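Local coordinates for protein photoreceptor-histidine kinase BphP (Stigmatella aurantiaca DW4/3-1, PDB 6BAF) that probably senses red and far-red light through a bound bilin chromophore held in its chromophore-binding domain, as the light-input part of a sensor histidine kinase, at residues R199-L204 with V236-S241; A255-S260 with T288-L293. All blocks are in the same frame, centred on the assembly; numbering follows the deposited sequence.

Contact 1 (R199-L204 with V236-S241). With BLR (3-[5-[(Z)-(4-ethenyl-3-methyl-5-oxidanylidene-pyrrol-2-ylidene)methyl]-2-[[5-[(Z)-(3-ethenyl-4-methyl-5-oxidanylidene-pyrrol-2-ylidene)methyl]-3-(3-hydroxy-3-oxopropyl)-4-methyl-1H-pyrrol-2-yl]methyl]-4-methyl-1H-pyrrol-3-yl]propanoic acid), chain B.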
loop_
_atom_site.group_PDB
_atom_site.type_symbol
_atom_site.label_atom_id
_atom_site.label_comp_id
_atom_site.label_asym_id
_atom_site.label_seq_id
_atom_site.Cartn_x
_atom_site.Cartn_y
_atom_site.Cartn_z
ATOM N N ARG A 199 -3.891 7.407 -26.912
ATOM C CA ARG A 199 -3.057 8.196 -26.024
ATOM C C ARG A 199 -3.890 9.133 -25.167
ATOM O O ARG A 199 -3.577 9.351 -23.991
ATOM C CB ARG A 199 -2.066 9.026 -26.806
ATOM C CG ARG A 199 -0.812 8.347 -27.336
ATOM C CD ARG A 199 -0.051 9.481 -28.047
ATOM N NE ARG A 199 0.057 9.109 -29.412
ATOM C CZ ARG A 199 -0.222 9.829 -30.480
ATOM N NH1 ARG A 199 -0.608 11.098 -30.441
ATOM N NH2 ARG A 199 -0.058 9.206 -31.618
ATOM N N GLU A 200 -4.941 9.719 -25.746
ATOM C CA GLU A 200 -5.808 10.605 -24.982
ATOM C C GLU A 200 -6.598 9.836 -23.933
ATOM O O GLU A 200 -6.775 10.315 -22.814
ATOM C CB GLU A 200 -6.761 11.353 -25.916
ATOM C CG GLU A 200 -6.114 12.558 -26.595
ATOM C CD GLU A 200 -6.958 13.113 -27.752
ATOM O OE1 GLU A 200 -7.984 12.466 -28.134
ATOM O OE2 GLU A 200 -6.576 14.191 -28.278
ATOM N N LEU A 201 -7.126 8.678 -24.289
ATOM C CA LEU A 201 -7.761 7.846 -23.278
ATOM C C LEU A 201 -6.770 7.459 -22.178
ATOM O O LEU A 201 -7.124 7.440 -20.993
ATOM C CB LEU A 201 -8.344 6.612 -23.945
ATOM C CG LEU A 201 -8.928 5.584 -22.985
ATOM C CD1 LEU A 201 -10.046 6.211 -22.178
ATOM C CD2 LEU A 201 -9.463 4.449 -23.812
ATOM N N TYR A 202 -5.516 7.161 -22.543
ATOM C CA TYR A 202 -4.591 6.660 -21.534
ATOM C C TYR A 202 -4.111 7.778 -20.629
ATOM O O TYR A 202 -3.572 7.497 -19.559
ATOM C CB TYR A 202 -3.402 5.941 -22.170
ATOM C CG TYR A 202 -3.784 4.757 -23.061
ATOM C CD1 TYR A 202 -5.052 4.167 -22.981
ATOM C CD2 TYR A 202 -2.870 4.228 -23.976
ATOM C CE1 TYR A 202 -5.402 3.099 -23.806
ATOM C CE2 TYR A 202 -3.199 3.141 -24.798
ATOM C CZ TYR A 202 -4.466 2.599 -24.721
ATOM O OH TYR A 202 -4.788 1.515 -25.518
ATOM N N GLN A 203 -4.305 9.042 -21.022
ATOM C CA GLN A 203 -4.048 10.134 -20.087
ATOM C C GLN A 203 -5.087 10.204 -18.985
ATOM O O GLN A 203 -4.855 10.873 -17.973
ATOM C CB GLN A 203 -4.033 11.485 -20.801
ATOM C CG GLN A 203 -2.734 11.761 -21.431
ATOM C CD GLN A 203 -2.645 13.143 -22.036
ATOM O OE1 GLN A 203 -1.553 13.566 -22.423
ATOM N NE2 GLN A 203 -3.790 13.848 -22.151
ATOM N N LEU A 204 -6.239 9.568 -19.169
ATOM C CA LEU A 204 -7.307 9.653 -18.181
ATOM C C LEU A 204 -7.476 8.371 -17.402
ATOM O O LEU A 204 -7.843 8.415 -16.232
ATOM C CB LEU A 204 -8.643 9.984 -18.864
ATOM C CG LEU A 204 -8.667 11.255 -19.727
ATOM C CD1 LEU A 204 -9.980 11.350 -20.439
ATOM C CD2 LEU A 204 -8.434 12.501 -18.899
ATOM N N VAL A 236 -12.657 -1.364 -16.849
ATOM C CA VAL A 236 -11.481 -2.225 -16.982
ATOM C C VAL A 236 -11.774 -3.389 -17.923
ATOM O O VAL A 236 -10.846 -3.978 -18.493
ATOM C CB VAL A 236 -11.018 -2.740 -15.597
ATOM C CG1 VAL A 236 -11.023 -1.602 -14.577
ATOM C CG2 VAL A 236 -11.945 -3.799 -15.077
ATOM N N LEU A 237 -13.044 -3.727 -18.125
ATOM C CA LEU A 237 -13.379 -4.838 -18.999
ATOM C C LEU A 237 -13.611 -4.423 -20.444
ATOM O O LEU A 237 -13.996 -5.278 -21.252
ATOM C CB LEU A 237 -14.626 -5.540 -18.476
ATOM C CG LEU A 237 -14.442 -6.224 -17.127
ATOM C CD1 LEU A 237 -15.778 -6.724 -16.615
ATOM C CD2 LEU A 237 -13.393 -7.349 -17.216
ATOM N N ARG A 238 -13.450 -3.145 -20.762
ATOM C CA ARG A 238 -13.711 -2.615 -22.108
ATOM C C ARG A 238 -13.031 -3.468 -23.177
ATOM O O ARG A 238 -11.824 -3.712 -23.119
ATOM C CB ARG A 238 -13.203 -1.168 -22.207
ATOM C CG ARG A 238 -13.377 -0.510 -23.597
ATOM C CD ARG A 238 -12.774 0.904 -23.668
ATOM N NE ARG A 238 -11.339 0.882 -23.379
ATOM C CZ ARG A 238 -10.406 0.686 -24.304
ATOM N NH1 ARG A 238 -9.133 0.644 -23.944
ATOM N NH2 ARG A 238 -10.745 0.532 -25.594
ATOM N N SER A 239 -13.807 -3.913 -24.168
ATOM C CA SER A 239 -13.223 -4.658 -25.272
ATOM C C SER A 239 -12.310 -3.753 -26.072
ATOM O O SER A 239 -12.686 -2.627 -26.423
ATOM C CB SER A 239 -14.329 -5.228 -26.167
ATOM O OG SER A 239 -13.749 -6.093 -27.128
ATOM N N VAL A 240 -11.102 -4.222 -26.387
ATOM C CA VAL A 240 -10.169 -3.247 -26.952
ATOM C C VAL A 240 -10.233 -3.280 -28.473
ATOM O O VAL A 240 -10.806 -4.197 -29.072
ATOM C CB VAL A 240 -8.722 -3.458 -26.464
ATOM C CG1 VAL A 240 -8.653 -3.402 -24.912
ATOM C CG2 VAL A 240 -8.159 -4.732 -27.045
ATOM N N SER A 241 -9.634 -2.285 -29.099
ATOM C CA SER A 241 -9.786 -2.136 -30.534
ATOM C C SER A 241 -9.332 -3.397 -31.276
ATOM O O SER A 241 -8.236 -3.920 -31.000
ATOM C CB SER A 241 -9.015 -0.918 -30.992
ATOM O OG SER A 241 -8.589 -1.071 -32.328
HETATM C CHA BLR B . -2.961 0.387 -28.218
HETATM N NA BLR B . -0.583 -0.157 -28.904
HETATM C C1A BLR B . -1.527 0.001 -27.964
HETATM C C2A BLR B . -0.995 -0.237 -26.693
HETATM C C3A BLR B . 0.314 -0.522 -26.853
HETATM C C4A BLR B . 0.554 -0.485 -28.235
HETATM C CMA BLR B . 1.307 -0.823 -25.691
HETATM C CAA BLR B . -1.784 -0.151 -25.385
HETATM C CBA BLR B . -2.599 -1.436 -25.087
HETATM C CGA BLR B . -1.708 -2.568 -24.554
HETATM O O1A BLR B . -1.070 -2.345 -23.484
HETATM O O2A BLR B . -1.588 -3.706 -25.152
HETATM C CHB BLR B . 1.835 -0.701 -29.010
HETATM N NB BLR B . 2.817 -2.662 -27.771
HETATM C C1B BLR B . 2.852 -1.429 -28.645
HETATM C C2B BLR B . 4.268 -1.231 -29.039
HETATM C C3B BLR B . 5.091 -2.220 -28.472
HETATM C C4B BLR B . 4.260 -3.153 -27.660
HETATM C CMB BLR B . 4.808 -0.103 -29.924
HETATM O OB BLR B . 4.602 -4.106 -27.054
HETATM C CAB BLR B . 6.615 -2.247 -28.677
HETATM C CBB BLR B . 7.386 -3.088 -28.030
HETATM N NC BLR B . -1.778 -0.007 -33.595
HETATM C C1C BLR B . -0.935 -0.149 -34.850
HETATM C C2C BLR B . -1.746 0.459 -35.947
HETATM C C3C BLR B . -2.981 0.968 -35.468
HETATM C C4C BLR B . -3.063 0.697 -33.998
HETATM C CMC BLR B . -1.248 0.526 -37.375
HETATM O OC BLR B . 0.133 -0.650 -34.950
HETATM C CAC BLR B . -4.067 1.660 -36.314
HETATM C CBC BLR B . -3.789 2.713 -37.103
HETATM C CHD BLR B . -4.055 1.013 -33.224
HETATM N ND BLR B . -2.939 0.567 -30.802
HETATM C C1D BLR B . -4.052 0.899 -31.720
HETATM C C2D BLR B . -5.284 1.126 -30.983
HETATM C C3D BLR B . -4.962 0.972 -29.569
HETATM C C4D BLR B . -3.501 0.639 -29.407
HETATM C CMD BLR B . -6.638 1.489 -31.605
HETATM C CAD BLR B . -5.940 1.101 -28.421
HETATM C CBD BLR B . -6.398 -0.292 -28.020
HETATM C CGD BLR B . -7.464 0.028 -26.990
HETATM O O1D BLR B . -7.131 0.641 -25.919
HETATM O O2D BLR B . -8.674 -0.241 -27.265
#
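Leu201 and Tyr202, of helix 196-202, meet Arg238 across a wide backbone gap, the nearest CA atoms being those of Leu201 and Val240, 11.9 Å apart, so long side chains must span it. Leu201 and Arg238 reach in from opposite directions, and the methyl CD2 of Leu201 lies over one face of the guanidinium, offset toward its rim and 3.8 Å from Arg238 NH1. With CG anti to the backbone N, the Arg238 chain starts out extended toward the helix, and a bend at chi3 (60°) turns the guanidinium edge to a propionate of the bilin. Arg238 NH1 holds BLR O1D at 2.8 Å in a nearly straight bond (167°). Arg238 NH2 holds BLR O2D, also at 2.8 Å, completing a two-pronged grip. This is the site for one of the two bilin propionates in a phytochrome GAF domain. Tyr202 OH donates a short bond to BLR O1D, 2.5 Å away, from the edge of its ring, and Ser241 N donates to BLR O2D at 2.9 Å, giving each oxygen two donors. A leucine in place of Arg238 would probably cost the propionate its positive partner and one bond to each oxygen, leaving it held more loosely by Tyr202 OH and Ser241 N. Arg238 NH2 also bonds Ile8 O.

Contact 2 (A255-S260 with T288-L293). With BLR (3-[5-[(Z)-(4-ethenyl-3-methyl-5-oxidanylidene-pyrrol-2-ylidene)methyl]-2-[[5-[(Z)-(3-ethenyl-4-methyl-5-oxidanylidene-pyrrol-2-ylidene)methyl]-3-(3-hydroxy-3-oxopropyl)-4-methyl-1H-pyrrol-2-yl]methyl]-4-methyl-1H-pyrrol-3-yl]propanoic acid), chain B.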
loop_
_atom_site.group_PDB
_atom_site.type_symbol
_atom_site.label_atom_id
_atom_site.label_comp_id
_atom_site.label_asym_id
_atom_site.label_seq_id
_atom_site.Cartn_x
_atom_site.Cartn_y
_atom_site.Cartn_z
ATOM N N ALA A 255 -1.045 -11.893 -24.496
ATOM C CA ALA A 255 -1.664 -11.152 -23.411
ATOM C C ALA A 255 -0.818 -9.920 -23.156
ATOM O O ALA A 255 0.384 -9.897 -23.455
ATOM C CB ALA A 255 -1.818 -12.016 -22.138
ATOM N N SER A 256 -1.446 -8.892 -22.588
ATOM C CA SER A 256 -0.796 -7.591 -22.467
ATOM C C SER A 256 -1.324 -6.860 -21.242
ATOM O O SER A 256 -2.468 -7.065 -20.843
ATOM C CB SER A 256 -1.097 -6.731 -23.694
ATOM O OG SER A 256 -0.236 -5.631 -23.715
ATOM N N MET A 257 -0.519 -5.951 -20.700
ATOM C CA MET A 257 -0.980 -5.010 -19.690
ATOM C C MET A 257 -0.110 -3.778 -19.814
ATOM O O MET A 257 1.100 -3.912 -19.999
ATOM C CB MET A 257 -0.882 -5.612 -18.263
ATOM C CG MET A 257 -1.299 -4.651 -17.134
ATOM S SD MET A 257 -1.100 -5.323 -15.414
ATOM C CE MET A 257 0.676 -5.125 -15.218
ATOM N N SER A 258 -0.698 -2.577 -19.756
ATOM C CA SER A 258 0.135 -1.384 -19.720
ATOM C C SER A 258 -0.413 -0.401 -18.693
ATOM O O SER A 258 -1.577 -0.462 -18.281
ATOM C CB SER A 258 0.299 -0.709 -21.108
ATOM O OG SER A 258 -0.968 -0.465 -21.726
ATOM N N ILE A 259 0.476 0.485 -18.263
ATOM C CA ILE A 259 0.225 1.472 -17.232
ATOM C C ILE A 259 0.769 2.790 -17.742
ATOM O O ILE A 259 1.907 2.852 -18.221
ATOM C CB ILE A 259 0.882 1.052 -15.895
ATOM C CG1 ILE A 259 0.197 -0.219 -15.402
ATOM C CG2 ILE A 259 0.720 2.136 -14.819
ATOM C CD1 ILE A 259 1.098 -1.071 -14.529
ATOM N N SER A 260 -0.029 3.852 -17.631
ATOM C CA SER A 260 0.382 5.164 -18.111
ATOM C C SER A 260 1.383 5.796 -17.159
ATOM O O SER A 260 1.216 5.744 -15.940
ATOM C CB SER A 260 -0.828 6.093 -18.239
ATOM O OG SER A 260 -1.888 5.460 -18.966
ATOM N N THR A 288 -3.340 -3.530 -9.050
ATOM C CA THR A 288 -3.377 -2.282 -8.291
ATOM C C THR A 288 -2.008 -1.922 -7.706
ATOM O O THR A 288 -1.649 -0.737 -7.626
ATOM C CB THR A 288 -4.426 -2.437 -7.203
ATOM O OG1 THR A 288 -5.551 -3.095 -7.803
ATOM C CG2 THR A 288 -4.893 -1.125 -6.812
ATOM N N ALA A 289 -1.244 -2.933 -7.269
ATOM C CA ALA A 289 0.123 -2.690 -6.812
ATOM C C ALA A 289 0.955 -2.130 -7.954
ATOM O O ALA A 289 1.687 -1.136 -7.799
ATOM C CB ALA A 289 0.712 -4.008 -6.265
ATOM N N CYS A 290 0.796 -2.710 -9.137
ATOM C CA CYS A 290 1.571 -2.220 -10.274
ATOM C C CYS A 290 1.164 -0.813 -10.640
ATOM O O CYS A 290 2.026 0.041 -10.899
ATOM C CB CYS A 290 1.399 -3.147 -11.463
ATOM S SG CYS A 290 2.258 -4.702 -11.218
ATOM N N GLU A 291 -0.140 -0.531 -10.657
ATOM C CA GLU A 291 -0.564 0.817 -11.009
ATOM C C GLU A 291 -0.096 1.813 -9.957
ATOM O O GLU A 291 0.284 2.943 -10.288
ATOM C CB GLU A 291 -2.098 0.863 -11.244
ATOM C CG GLU A 291 -3.047 0.808 -10.022
ATOM C CD GLU A 291 -4.557 0.764 -10.417
ATOM O OE1 GLU A 291 -4.841 0.671 -11.622
ATOM O OE2 GLU A 291 -5.447 0.830 -9.526
ATOM N N PHE A 292 -0.078 1.405 -8.682
ATOM C CA PHE A 292 0.441 2.276 -7.629
ATOM C C PHE A 292 1.921 2.588 -7.846
ATOM O O PHE A 292 2.360 3.738 -7.693
ATOM C CB PHE A 292 0.212 1.596 -6.269
ATOM C CG PHE A 292 0.571 2.453 -5.112
ATOM C CD1 PHE A 292 1.885 2.532 -4.678
ATOM C CD2 PHE A 292 -0.399 3.235 -4.478
ATOM C CE1 PHE A 292 2.232 3.366 -3.614
ATOM C CE2 PHE A 292 -0.051 4.058 -3.405
ATOM C CZ PHE A 292 1.260 4.125 -2.986
ATOM N N LEU A 293 2.711 1.578 -8.235
ATOM C CA LEU A 293 4.119 1.836 -8.558
ATOM C C LEU A 293 4.269 2.748 -9.771
ATOM O O LEU A 293 5.188 3.587 -9.813
ATOM C CB LEU A 293 4.847 0.510 -8.785
ATOM C CG LEU A 293 4.938 -0.235 -7.440
ATOM C CD1 LEU A 293 5.542 -1.615 -7.621
ATOM C CD2 LEU A 293 5.694 0.622 -6.380
HETATM C CHA BLR B . -2.961 0.387 -28.218
HETATM N NA BLR B . -0.583 -0.157 -28.904
HETATM C C1A BLR B . -1.527 0.001 -27.964
HETATM C C2A BLR B . -0.995 -0.237 -26.693
HETATM C C3A BLR B . 0.314 -0.522 -26.853
HETATM C C4A BLR B . 0.554 -0.485 -28.235
HETATM C CMA BLR B . 1.307 -0.823 -25.691
HETATM C CAA BLR B . -1.784 -0.151 -25.385
HETATM C CBA BLR B . -2.599 -1.436 -25.087
HETATM C CGA BLR B . -1.708 -2.568 -24.554
HETATM O O1A BLR B . -1.070 -2.345 -23.484
HETATM O O2A BLR B . -1.588 -3.706 -25.152
HETATM C CHB BLR B . 1.835 -0.701 -29.010
HETATM N NB BLR B . 2.817 -2.662 -27.771
HETATM C C1B BLR B . 2.852 -1.429 -28.645
HETATM C C2B BLR B . 4.268 -1.231 -29.039
HETATM C C3B BLR B . 5.091 -2.220 -28.472
HETATM C C4B BLR B . 4.260 -3.153 -27.660
HETATM C CMB BLR B . 4.808 -0.103 -29.924
HETATM O OB BLR B . 4.602 -4.106 -27.054
HETATM C CAB BLR B . 6.615 -2.247 -28.677
HETATM C CBB BLR B . 7.386 -3.088 -28.030
HETATM N NC BLR B . -1.778 -0.007 -33.595
HETATM C C1C BLR B . -0.935 -0.149 -34.850
HETATM C C2C BLR B . -1.746 0.459 -35.947
HETATM C C3C BLR B . -2.981 0.968 -35.468
HETATM C C4C BLR B . -3.063 0.697 -33.998
HETATM C CMC BLR B . -1.248 0.526 -37.375
HETATM O OC BLR B . 0.133 -0.650 -34.950
HETATM C CAC BLR B . -4.067 1.660 -36.314
HETATM C CBC BLR B . -3.789 2.713 -37.103
HETATM C CHD BLR B . -4.055 1.013 -33.224
HETATM N ND BLR B . -2.939 0.567 -30.802
HETATM C C1D BLR B . -4.052 0.899 -31.720
HETATM C C2D BLR B . -5.284 1.126 -30.983
HETATM C C3D BLR B . -4.962 0.972 -29.569
HETATM C C4D BLR B . -3.501 0.639 -29.407
HETATM C CMD BLR B . -6.638 1.489 -31.605
HETATM C CAD BLR B . -5.940 1.101 -28.421
HETATM C CBD BLR B . -6.398 -0.292 -28.020
HETATM C CGD BLR B . -7.464 0.028 -26.990
HETATM O O1D BLR B . -7.131 0.641 -25.919
HETATM O O2D BLR B . -8.674 -0.241 -27.265
#
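Ile259 and Cys290 make the closest approach where strand 255-263 of the antiparallel GAF sheet rests on helix 284-300: Ile259 CD1 sits 3.7 Å from Cys290 CB. The same methyl lies 4.1 Å from Glu291 N, so it also lies against the helix backbone. Ile259 CG1 is anti to the carbonyl carbon (chi1 -65°), and with chi2 at 153° this carries CD1 on toward the helix. Met257, two residues earlier on the same strand face, adds a lighter touch through its terminal methyl, with CE 4.3 Å from Cys290 CB. The axes of segments 255-260 and 288-293 run at 34° to each other and come within 8.7 Å, and the contact between them is apolar. Around this layer, Cys290 also packs on Val150 and Thr154 of helix 139-154, Met257 and Ile259 touch Leu207 of strand 207-210, and on the far side of the helix Phe292 packs on Leu130 of the second subunit. The alternate strand residues face the bilin instead: Ser256 OG is hydrogen-bonded to BLR O2A at 2.8 Å and also to Cys273 O. Ser258 OG, which also bonds Arg208 NH2, donates to BLR O1A of the same propionate at 2.6 Å.

Both contacts are buried and both lie in the GAF domain, their centres about 13 Å apart, yet they use different elements and different chemistry. Contact 1 joins the end of a helix to a loop, and its two sides are tied chiefly through the bilin: charge and hydrogen bonds meet on one propionate, with little direct packing. Contact 2 joins sheet to helix by apolar side chains, and its strand turns hydroxyls to the other propionate. The bilin thus bridges the two. A direct tie exists as well, a probable hydrogen bond of 2.7 Å between Tyr202 O and Ser260 OG. Contact 2 alone also borders the second subunit.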